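Local atomic coordinates of tail spike protein (Acinetobacter phage vB_AbaP_AS12, PDB entry 6EU4), a protein that probably forms the trimeric spike with which the phage recognises, and perhaps degrades, the capsular polysaccharide of Acinetobacter baumannii. Residues 89-94 against 117-122; 133-138 against 187-192; 160-165 against 179-184. All blocks are in the same frame, centred on the assembly; numbering follows the deposited sequence.

Interaction 1 of 3, residues 89-94 against 117-122; sequences VSPEHA and CKVRLN
Val89 and Val119 form one parallel beta bridge, in which the CA atoms of Val89 and Val119 lie 5.3 Å apart; two backbone bonds close it, from Val89 N to Lys118 O and from Arg120 N to Val89 O. Beyond this bridge the chain from Val89 swings off into a 3-10 turn at 91-94, and the end-to-end directions of 89-92 and 117-122 are 46° apart. The two valine side chains lie on the same face of the strands, where Val112 of helix 106-113 touches both. On the Cys117 side, Val89 CG2 packs against Cys117 CB at 3.7 Å. Such parallel stacking, continued by strand 138-141 beside 118-121, is consistent with the N-terminal end of a parallel beta-helix, as in other phage tailspikes. Past the bridge, the Pro91 ring crosses the Leu121 side chain at about a right angle, Pro91 CG lying 3.8 Å from Leu121 CD2. Pro91 CD also lies close to Arg120 O, at 3.1 Å. The polar end of the contact belongs to the Asn122 amide. Asn122 ND2 gives an almost straight bond to Glu92 OE2 (2.9 Å, 177°), met on the syn side of the carboxylate, and a more bent one to Ser90 OG (2.8 Å). Both acceptors lie near the amide plane, which fixes its rotation, while the carboxylate and amide planes are 80° apart. A bend at chi2 of Glu92 turns its carboxylate back to this meeting point. Tyr125 OH bonds Glu92 OE1 and also Asn122 N, and Asn86 OD1 of the second subunit is a further partner of Ser90 OG.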
loop_
_atom_site.group_PDB
_atom_site.type_symbol
_atom_site.label_atom_id
_atom_site.label_comp_id
_atom_site.label_asym_id
_atom_site.label_seq_id
_atom_site.Cartn_x
_atom_site.Cartn_y
_atom_site.Cartn_z
ATOM N N VAL A 89 33.579 19.443 4.935
ATOM C CA VAL A 89 34.487 19.465 6.080
ATOM C C VAL A 89 34.029 18.427 7.095
ATOM O O VAL A 89 32.937 17.860 7.001
ATOM C CB VAL A 89 34.567 20.843 6.783
ATOM C CG1 VAL A 89 35.080 21.920 5.837
ATOM C CG2 VAL A 89 33.218 21.207 7.371
ATOM N N SER A 90 34.874 18.222 8.103
ATOM C CA SER A 90 34.617 17.360 9.242
ATOM C C SER A 90 34.753 18.166 10.535
ATOM O O SER A 90 35.460 19.172 10.560
ATOM C CB SER A 90 35.603 16.189 9.261
ATOM O OG SER A 90 35.493 15.413 8.072
ATOM N N PRO A 91 34.093 17.756 11.618
ATOM C CA PRO A 91 34.268 18.481 12.889
ATOM C C PRO A 91 35.729 18.637 13.306
ATOM O O PRO A 91 36.077 19.624 13.965
ATOM C CB PRO A 91 33.471 17.624 13.881
ATOM C CG PRO A 91 32.426 16.978 13.039
ATOM C CD PRO A 91 33.090 16.685 11.731
ATOM N N GLU A 92 36.584 17.684 12.925
ATOM C CA GLU A 92 38.021 17.776 13.178
ATOM C C GLU A 92 38.620 19.075 12.654
ATOM O O GLU A 92 39.561 19.606 13.252
ATOM C CB GLU A 92 38.767 16.593 12.523
ATOM C CG GLU A 92 38.417 15.216 13.014
ATOM C CD GLU A 92 37.234 14.604 12.249
ATOM O OE1 GLU A 92 36.095 15.042 12.475
ATOM O OE2 GLU A 92 37.456 13.691 11.428
ATOM N N HIS A 93 38.111 19.591 11.529
ATOM C CA HIS A 93 38.668 20.806 10.940
ATOM C C HIS A 93 38.439 22.029 11.815
ATOM O O HIS A 93 39.133 23.038 11.646
ATOM C CB HIS A 93 38.076 21.041 9.550
ATOM C CG HIS A 93 38.544 20.050 8.529
ATOM N ND1 HIS A 93 37.739 19.047 8.034
ATOM C CD2 HIS A 93 39.750 19.895 7.934
ATOM C CE1 HIS A 93 38.426 18.327 7.163
ATOM N NE2 HIS A 93 39.652 18.818 7.089
ATOM N N ALA A 94 37.491 21.954 12.740
ATOM C CA ALA A 94 37.204 23.036 13.668
ATOM C C ALA A 94 37.721 22.735 15.069
ATOM O O ALA A 94 37.475 23.520 15.991
ATOM C CB ALA A 94 35.698 23.302 13.706
ATOM N N CYS A 117 28.939 24.123 4.866
ATOM C CA CYS A 117 29.575 22.979 4.226
ATOM C C CYS A 117 28.744 21.719 4.438
ATOM O O CYS A 117 27.985 21.599 5.401
ATOM C CB CYS A 117 30.977 22.743 4.792
ATOM S SG CYS A 117 32.039 24.207 4.786
ATOM N N LYS A 118 28.915 20.761 3.525
ATOM C CA LYS A 118 28.578 19.381 3.839
ATOM C C LYS A 118 29.464 18.928 4.991
ATOM O O LYS A 118 30.664 19.208 5.011
ATOM C CB LYS A 118 28.792 18.485 2.614
ATOM C CG LYS A 118 28.503 17.015 2.878
ATOM C CD LYS A 118 28.651 16.153 1.621
ATOM C CE LYS A 118 28.319 14.704 1.935
ATOM N NZ LYS A 118 28.423 13.857 0.711
ATOM N N VAL A 119 28.871 18.251 5.964
ATOM C CA VAL A 119 29.573 17.820 7.172
ATOM C C VAL A 119 29.708 16.309 7.134
ATOM O O VAL A 119 28.698 15.597 7.087
ATOM C CB VAL A 119 28.835 18.249 8.442
ATOM C CG1 VAL A 119 29.548 17.695 9.667
ATOM C CG2 VAL A 119 28.775 19.755 8.527
ATOM N N ARG A 120 30.948 15.827 7.199
ATOM C CA ARG A 120 31.239 14.408 7.304
ATOM C C ARG A 120 31.581 14.042 8.745
ATOM O O ARG A 120 32.413 14.697 9.385
ATOM C CB ARG A 120 32.393 14.030 6.378
ATOM C CG ARG A 120 31.989 14.012 4.901
ATOM C CD ARG A 120 31.256 12.713 4.509
ATOM N NE ARG A 120 32.235 11.634 4.382
ATOM C CZ ARG A 120 32.412 10.653 5.261
ATOM N NH1 ARG A 120 31.636 10.545 6.347
ATOM N NH2 ARG A 120 33.379 9.761 5.047
ATOM N N LEU A 121 30.945 12.993 9.246
ATOM C CA LEU A 121 31.224 12.462 10.576
ATOM C C LEU A 121 32.067 11.200 10.441
ATOM O O LEU A 121 31.681 10.260 9.742
ATOM C CB LEU A 121 29.920 12.165 11.316
ATOM C CG LEU A 121 28.972 13.367 11.456
ATOM C CD1 LEU A 121 27.705 12.985 12.235
ATOM C CD2 LEU A 121 29.650 14.584 12.095
ATOM N N ASN A 122 33.213 11.173 11.125
ATOM C CA ASN A 122 34.224 10.148 10.893
ATOM C C ASN A 122 34.535 9.308 12.122
ATOM O O ASN A 122 35.517 8.556 12.122
ATOM C CB ASN A 122 35.486 10.823 10.383
ATOM C CG ASN A 122 35.206 11.693 9.197
ATOM O OD1 ASN A 122 34.451 11.299 8.300
ATOM N ND2 ASN A 122 35.777 12.890 9.190
#

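Interaction 2 of 3, residues 133-138 against 187-192; sequences YNSNTT and YAQNNH
The side-chain amide of Asn191 grips the turn 134-137 with both of its polar atoms. Asn191 OD1 accepts from Thr137 N at 2.9 Å, with the donor in the plane of the amide carbonyl, and Asn191 ND2 gives a hydrogen bond to Asn134 O at 2.9 Å. The first torsion (chi1 -62°) puts CG beside the backbone N, and the amide turns toward 134-137 with Asn191 ND2 at the edge of the Tyr133 ring, 3.4 Å from Tyr133 CE2. That nitrogen lies in the ring plane, and the ring and amide planes are 83° apart. Next to it, Ser135 OG receives an almost straight bond from Gln189 N (2.9 Å, 173°). Backbone bonds complete the pairing: Asn136 N to Gln189 O at 3.0 Å, and His192 N to Thr137 O at 2.8 Å. One water takes a bond from Ser135 OG and gives one to Tyr187 O, 2.7 Å from each. Asn136 and Asn190 lie level with each other, and both adopt left-handed helical backbone angles, consistent with equivalent tight turns in successive coils of a parallel beta-helix. Gln189 NE2 steadies the second turn by bonding Asn190 OD1 at 2.8 Å. Farther out, Ser219 OG bonds Asn191 N, Tyr221 OH meets Tyr133 OH, and Asp146 N of the third subunit holds Asn136 OD1. His192 is held at ND1 by Thr220 OG1 and at NE2 by Glu144 OE1 of the third subunit. The turns lead out of strand 131-133, which runs parallel to 175-179, and out of strand 188-189 beside 215-217; they lead into the parallel pair 138-141 and 192-194, flanked by strands 118-121 and 219-229.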
loop_
_atom_site.group_PDB
_atom_site.type_symbol
_atom_site.label_atom_id
_atom_site.label_comp_id
_atom_site.label_asym_id
_atom_site.label_seq_id
_atom_site.Cartn_x
_atom_site.Cartn_y
_atom_site.Cartn_z
ATOM N N TYR A 133 21.170 22.321 14.218
ATOM C CA TYR A 133 21.299 22.609 12.808
ATOM C C TYR A 133 20.088 23.421 12.379
ATOM O O TYR A 133 19.040 23.379 13.027
ATOM C CB TYR A 133 21.427 21.314 11.994
ATOM C CG TYR A 133 20.245 20.353 12.107
ATOM C CD1 TYR A 133 20.105 19.502 13.199
ATOM C CD2 TYR A 133 19.284 20.274 11.098
ATOM C CE1 TYR A 133 19.035 18.627 13.291
ATOM C CE2 TYR A 133 18.207 19.391 11.194
ATOM C CZ TYR A 133 18.086 18.577 12.290
ATOM O OH TYR A 133 17.025 17.697 12.387
ATOM N N ASN A 134 20.241 24.166 11.273
ATOM C CA ASN A 134 19.183 25.034 10.787
ATOM C C ASN A 134 18.614 24.450 9.518
ATOM O O ASN A 134 17.778 23.528 9.580
ATOM C CB ASN A 134 19.703 26.470 10.592
ATOM C CG ASN A 134 20.291 27.073 11.858
ATOM O OD1 ASN A 134 21.411 27.592 11.838
ATOM N ND2 ASN A 134 19.536 27.036 12.955
ATOM N N SER A 135 18.981 24.948 8.340
ATOM C CA SER A 135 18.386 24.522 7.083
ATOM C C SER A 135 19.481 24.298 6.053
ATOM O O SER A 135 20.610 24.772 6.198
ATOM C CB SER A 135 17.372 25.566 6.596
ATOM O OG SER A 135 16.253 25.558 7.469
ATOM N N ASN A 136 19.129 23.574 4.990
ATOM C CA ASN A 136 20.066 23.289 3.906
ATOM C C ASN A 136 21.345 22.657 4.436
ATOM O O ASN A 136 22.451 22.992 4.012
ATOM C CB ASN A 136 20.379 24.554 3.112
ATOM C CG ASN A 136 20.573 24.283 1.631
ATOM O OD1 ASN A 136 19.677 24.513 0.814
ATOM N ND2 ASN A 136 21.755 23.802 1.278
ATOM N N THR A 137 21.191 21.735 5.380
ATOM C CA THR A 137 22.316 21.092 6.037
ATOM C C THR A 137 22.364 19.631 5.630
ATOM O O THR A 137 21.386 18.901 5.819
ATOM C CB THR A 137 22.184 21.201 7.556
ATOM O OG1 THR A 137 21.914 22.552 7.891
ATOM C CG2 THR A 137 23.466 20.781 8.230
ATOM N N THR A 138 23.503 19.203 5.095
ATOM C CA THR A 138 23.756 17.797 4.798
ATOM C C THR A 138 24.839 17.316 5.754
ATOM O O THR A 138 25.919 17.920 5.830
ATOM C CB THR A 138 24.155 17.595 3.332
ATOM O OG1 THR A 138 23.033 17.910 2.492
ATOM C CG2 THR A 138 24.563 16.144 3.063
ATOM N N TYR A 187 10.449 26.911 9.691
ATOM C CA TYR A 187 10.823 25.506 9.761
ATOM C C TYR A 187 12.319 25.346 9.523
ATOM O O TYR A 187 12.920 26.075 8.724
ATOM C CB TYR A 187 10.041 24.661 8.724
ATOM C CG TYR A 187 8.557 24.717 8.969
ATOM C CD1 TYR A 187 7.953 23.833 9.852
ATOM C CD2 TYR A 187 7.761 25.659 8.329
ATOM C CE1 TYR A 187 6.597 23.898 10.114
ATOM C CE2 TYR A 187 6.404 25.731 8.588
ATOM C CZ TYR A 187 5.831 24.853 9.483
ATOM O OH TYR A 187 4.476 24.921 9.731
ATOM N N ALA A 188 12.909 24.368 10.204
ATOM C CA ALA A 188 14.234 23.867 9.849
ATOM C C ALA A 188 14.030 22.919 8.676
ATOM O O ALA A 188 13.414 21.852 8.827
ATOM C CB ALA A 188 14.889 23.176 11.044
ATOM N N GLN A 189 14.496 23.312 7.496
ATOM C CA GLN A 189 14.042 22.650 6.285
ATOM C C GLN A 189 15.187 22.383 5.319
ATOM O O GLN A 189 16.277 22.948 5.426
ATOM C CB GLN A 189 12.973 23.477 5.581
ATOM C CG GLN A 189 13.387 24.858 5.163
ATOM C CD GLN A 189 12.260 25.549 4.433
ATOM O OE1 GLN A 189 11.350 26.099 5.060
ATOM N NE2 GLN A 189 12.279 25.474 3.099
ATOM N N ASN A 190 14.901 21.502 4.359
ATOM C CA ASN A 190 15.854 21.133 3.311
ATOM C C ASN A 190 17.152 20.587 3.888
ATOM O O ASN A 190 18.238 20.828 3.363
ATOM C CB ASN A 190 16.107 22.311 2.380
ATOM C CG ASN A 190 14.836 22.787 1.710
ATOM O OD1 ASN A 190 14.283 23.830 2.062
ATOM N ND2 ASN A 190 14.335 21.997 0.772
ATOM N N ASN A 191 17.028 19.780 4.934
ATOM C CA ASN A 191 18.152 19.097 5.547
ATOM C C ASN A 191 18.174 17.645 5.090
ATOM O O ASN A 191 17.141 17.057 4.757
ATOM C CB ASN A 191 18.055 19.172 7.064
ATOM C CG ASN A 191 18.106 20.597 7.562
ATOM O OD1 ASN A 191 19.003 21.344 7.218
ATOM N ND2 ASN A 191 17.114 20.986 8.344
ATOM N N HIS A 192 19.366 17.074 5.073
ATOM C CA HIS A 192 19.583 15.740 4.517
ATOM C C HIS A 192 20.645 15.091 5.394
ATOM O O HIS A 192 21.848 15.301 5.197
ATOM C CB HIS A 192 19.964 15.833 3.044
ATOM C CG HIS A 192 18.936 16.583 2.248
ATOM N ND1 HIS A 192 17.697 16.047 1.963
ATOM C CD2 HIS A 192 18.906 17.864 1.799
ATOM C CE1 HIS A 192 16.970 16.945 1.322
ATOM N NE2 HIS A 192 17.675 18.062 1.222
HETATM O O HOH W 1 14.957 27.815 8.136
#

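Interaction 3 of 3, residues 160-165 against 179-184; sequences GNRTIN and AIPRVG
Arg162 reaches across to the loop 179-184 and gives hydrogen bonds to two successive backbone carbonyls through the two nitrogens at the end of its guanidinium. Arg162 NH1 meets Pro181 O at 2.7 Å in a nearly straight bond (172°), with the acceptor in the guanidinium plane. The bond from Arg162 NH2 to Arg182 O is 2.8 Å long but less regular: the nitrogen stands above the carbonyl plane, 52° out of it. The side chain is extended from CG to NE, with CG anti to the backbone N (chi1 174°), and this lets it span backbones that are otherwise well separated, the nearest CA pair, Ile164 CA and Gly184 CA, being 7.8 Å apart. The tight part is made with the buried Ile164, Ile180 and Pro181. There Ile164 CD1 sits over the centre of one face of the Arg162 guanidinium, 3.7 Å above its plane, and also packs on Pro181 CG at 4.2 Å. Ile180 CG2 closes an edge, 3.7 Å from Arg162 NH1. Opposite Ile164, the other face is met more loosely, Val183 CG1 lying 4.5 Å from Arg162 CZ, where Val183 and Gly184 are exposed. A water continues this side, accepting from Arg162 NH2 and, weakly, from Gly184 N. Arg182 NH2 makes a salt bridge with Asp146 OD2 of the third subunit. Strand 161-164 pairs antiparallel with 167-170, so the arginine ties a beta hairpin, lying in the chain between strands 148-151 and 175-179, to the loop that follows 175-179, consistent with an excursion from the coils of a parallel beta-helix.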
loop_
_atom_site.group_PDB
_atom_site.type_symbol
_atom_site.label_atom_id
_atom_site.label_comp_id
_atom_site.label_asym_id
_atom_site.label_seq_id
_atom_site.Cartn_x
_atom_site.Cartn_y
_atom_site.Cartn_z
ATOM N N GLY A 160 17.366 30.853 24.646
ATOM C CA GLY A 160 16.267 31.645 25.174
ATOM C C GLY A 160 15.027 31.607 24.291
ATOM O O GLY A 160 14.925 30.841 23.339
ATOM N N ASN A 161 14.082 32.487 24.621
ATOM C CA ASN A 161 12.778 32.511 23.969
ATOM C C ASN A 161 12.832 33.244 22.639
ATOM O O ASN A 161 13.468 34.298 22.523
ATOM C CB ASN A 161 11.748 33.209 24.869
ATOM C CG ASN A 161 11.398 32.393 26.096
ATOM O OD1 ASN A 161 11.236 31.184 26.018
ATOM N ND2 ASN A 161 11.283 33.057 27.237
ATOM N N ARG A 162 12.104 32.718 21.654
ATOM C CA ARG A 162 12.042 33.309 20.324
ATOM C C ARG A 162 10.633 33.185 19.750
ATOM O O ARG A 162 10.038 32.099 19.773
ATOM C CB ARG A 162 13.054 32.625 19.407
ATOM C CG ARG A 162 12.991 33.053 17.977
ATOM C CD ARG A 162 13.911 32.182 17.115
ATOM N NE ARG A 162 13.534 32.268 15.715
ATOM C CZ ARG A 162 14.029 31.488 14.752
ATOM N NH1 ARG A 162 14.935 30.566 15.038
ATOM N NH2 ARG A 162 13.613 31.637 13.499
ATOM N N THR A 163 10.111 34.287 19.205
ATOM C CA THR A 163 8.792 34.277 18.580
ATOM C C THR A 163 8.930 33.868 17.124
ATOM O O THR A 163 9.665 34.507 16.361
ATOM C CB THR A 163 8.116 35.642 18.679
ATOM O OG1 THR A 163 7.906 35.950 20.055
ATOM C CG2 THR A 163 6.772 35.649 17.948
ATOM N N ILE A 164 8.209 32.816 16.752
ATOM C CA ILE A 164 8.179 32.285 15.397
ATOM C C ILE A 164 6.719 32.217 14.976
ATOM O O ILE A 164 5.915 31.533 15.624
ATOM C CB ILE A 164 8.820 30.889 15.317
ATOM C CG1 ILE A 164 10.242 30.914 15.873
ATOM C CG2 ILE A 164 8.792 30.399 13.877
ATOM C CD1 ILE A 164 10.941 29.526 15.880
ATOM N N ASN A 165 6.372 32.926 13.907
ATOM C CA ASN A 165 5.001 32.917 13.396
ATOM C C ASN A 165 3.995 33.127 14.535
ATOM O O ASN A 165 3.013 32.400 14.674
ATOM C CB ASN A 165 4.723 31.615 12.658
ATOM C CG ASN A 165 3.397 31.622 11.903
ATOM O OD1 ASN A 165 2.875 32.668 11.547
ATOM N ND2 ASN A 165 2.858 30.420 11.643
ATOM N N ALA A 179 16.848 20.714 15.917
ATOM C CA ALA A 179 16.574 21.414 14.666
ATOM C C ALA A 179 15.937 22.761 14.993
ATOM O O ALA A 179 14.931 22.810 15.704
ATOM C CB ALA A 179 15.630 20.599 13.778
ATOM N N ILE A 180 16.520 23.839 14.478
ATOM C CA ILE A 180 16.060 25.202 14.750
ATOM C C ILE A 180 15.897 25.965 13.434
ATOM O O ILE A 180 16.849 26.028 12.642
ATOM C CB ILE A 180 17.043 25.945 15.677
ATOM C CG1 ILE A 180 17.284 25.154 16.959
ATOM C CG2 ILE A 180 16.552 27.372 15.953
ATOM C CD1 ILE A 180 18.231 25.837 18.000
ATOM N N PRO A 181 14.762 26.620 13.170
ATOM C CA PRO A 181 14.651 27.386 11.920
ATOM C C PRO A 181 15.633 28.547 11.885
ATOM O O PRO A 181 15.959 29.161 12.908
ATOM C CB PRO A 181 13.198 27.897 11.928
ATOM C CG PRO A 181 12.491 26.997 12.904
ATOM C CD PRO A 181 13.516 26.665 13.945
ATOM N N ARG A 182 16.091 28.861 10.675
ATOM C CA ARG A 182 16.788 30.127 10.464
ATOM C C ARG A 182 15.919 31.290 10.924
ATOM O O ARG A 182 14.690 31.216 10.917
ATOM C CB ARG A 182 17.134 30.307 8.990
ATOM C CG ARG A 182 18.112 29.311 8.404
ATOM C CD ARG A 182 18.185 29.536 6.866
ATOM N NE ARG A 182 19.277 28.805 6.243
ATOM C CZ ARG A 182 19.504 28.775 4.931
ATOM N NH1 ARG A 182 18.699 29.412 4.090
ATOM N NH2 ARG A 182 20.539 28.095 4.461
ATOM N N VAL A 183 16.569 32.383 11.333
ATOM C CA VAL A 183 15.829 33.580 11.722
ATOM C C VAL A 183 15.039 34.081 10.529
ATOM O O VAL A 183 15.557 34.168 9.411
ATOM C CB VAL A 183 16.785 34.652 12.276
ATOM C CG1 VAL A 183 17.426 34.164 13.556
ATOM C CG2 VAL A 183 17.855 35.012 11.250
ATOM N N GLY A 184 13.755 34.366 10.750
ATOM C CA GLY A 184 12.848 34.744 9.685
ATOM C C GLY A 184 12.052 33.603 9.085
ATOM O O GLY A 184 11.044 33.857 8.407
HETATM O O HOH W 2 11.494 33.080 12.432
#

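How the interactions relate
All three contacts lie toward the N-terminal end of the stacked parallel strands; two are buried, and the third lies in an excursion and is partly buried. Interactions 1 and 2 belong to the stacked strands and turns, where backbone pairing is supplemented by an asparagine amide. They touch each other, Val119 N lying 3.0 Å from Thr138 O in a probable hydrogen bond. Interaction 3 has no backbone pairing; its hydrogen bonds across the segments come from one arginine side chain to backbone carbonyls. Nested within the chain loop closed by interaction 2, it joins that contact where Tyr133 O and Ile180 N are 2.9 Å apart. All three reach the third subunit, interaction 3 by Arg182 alone.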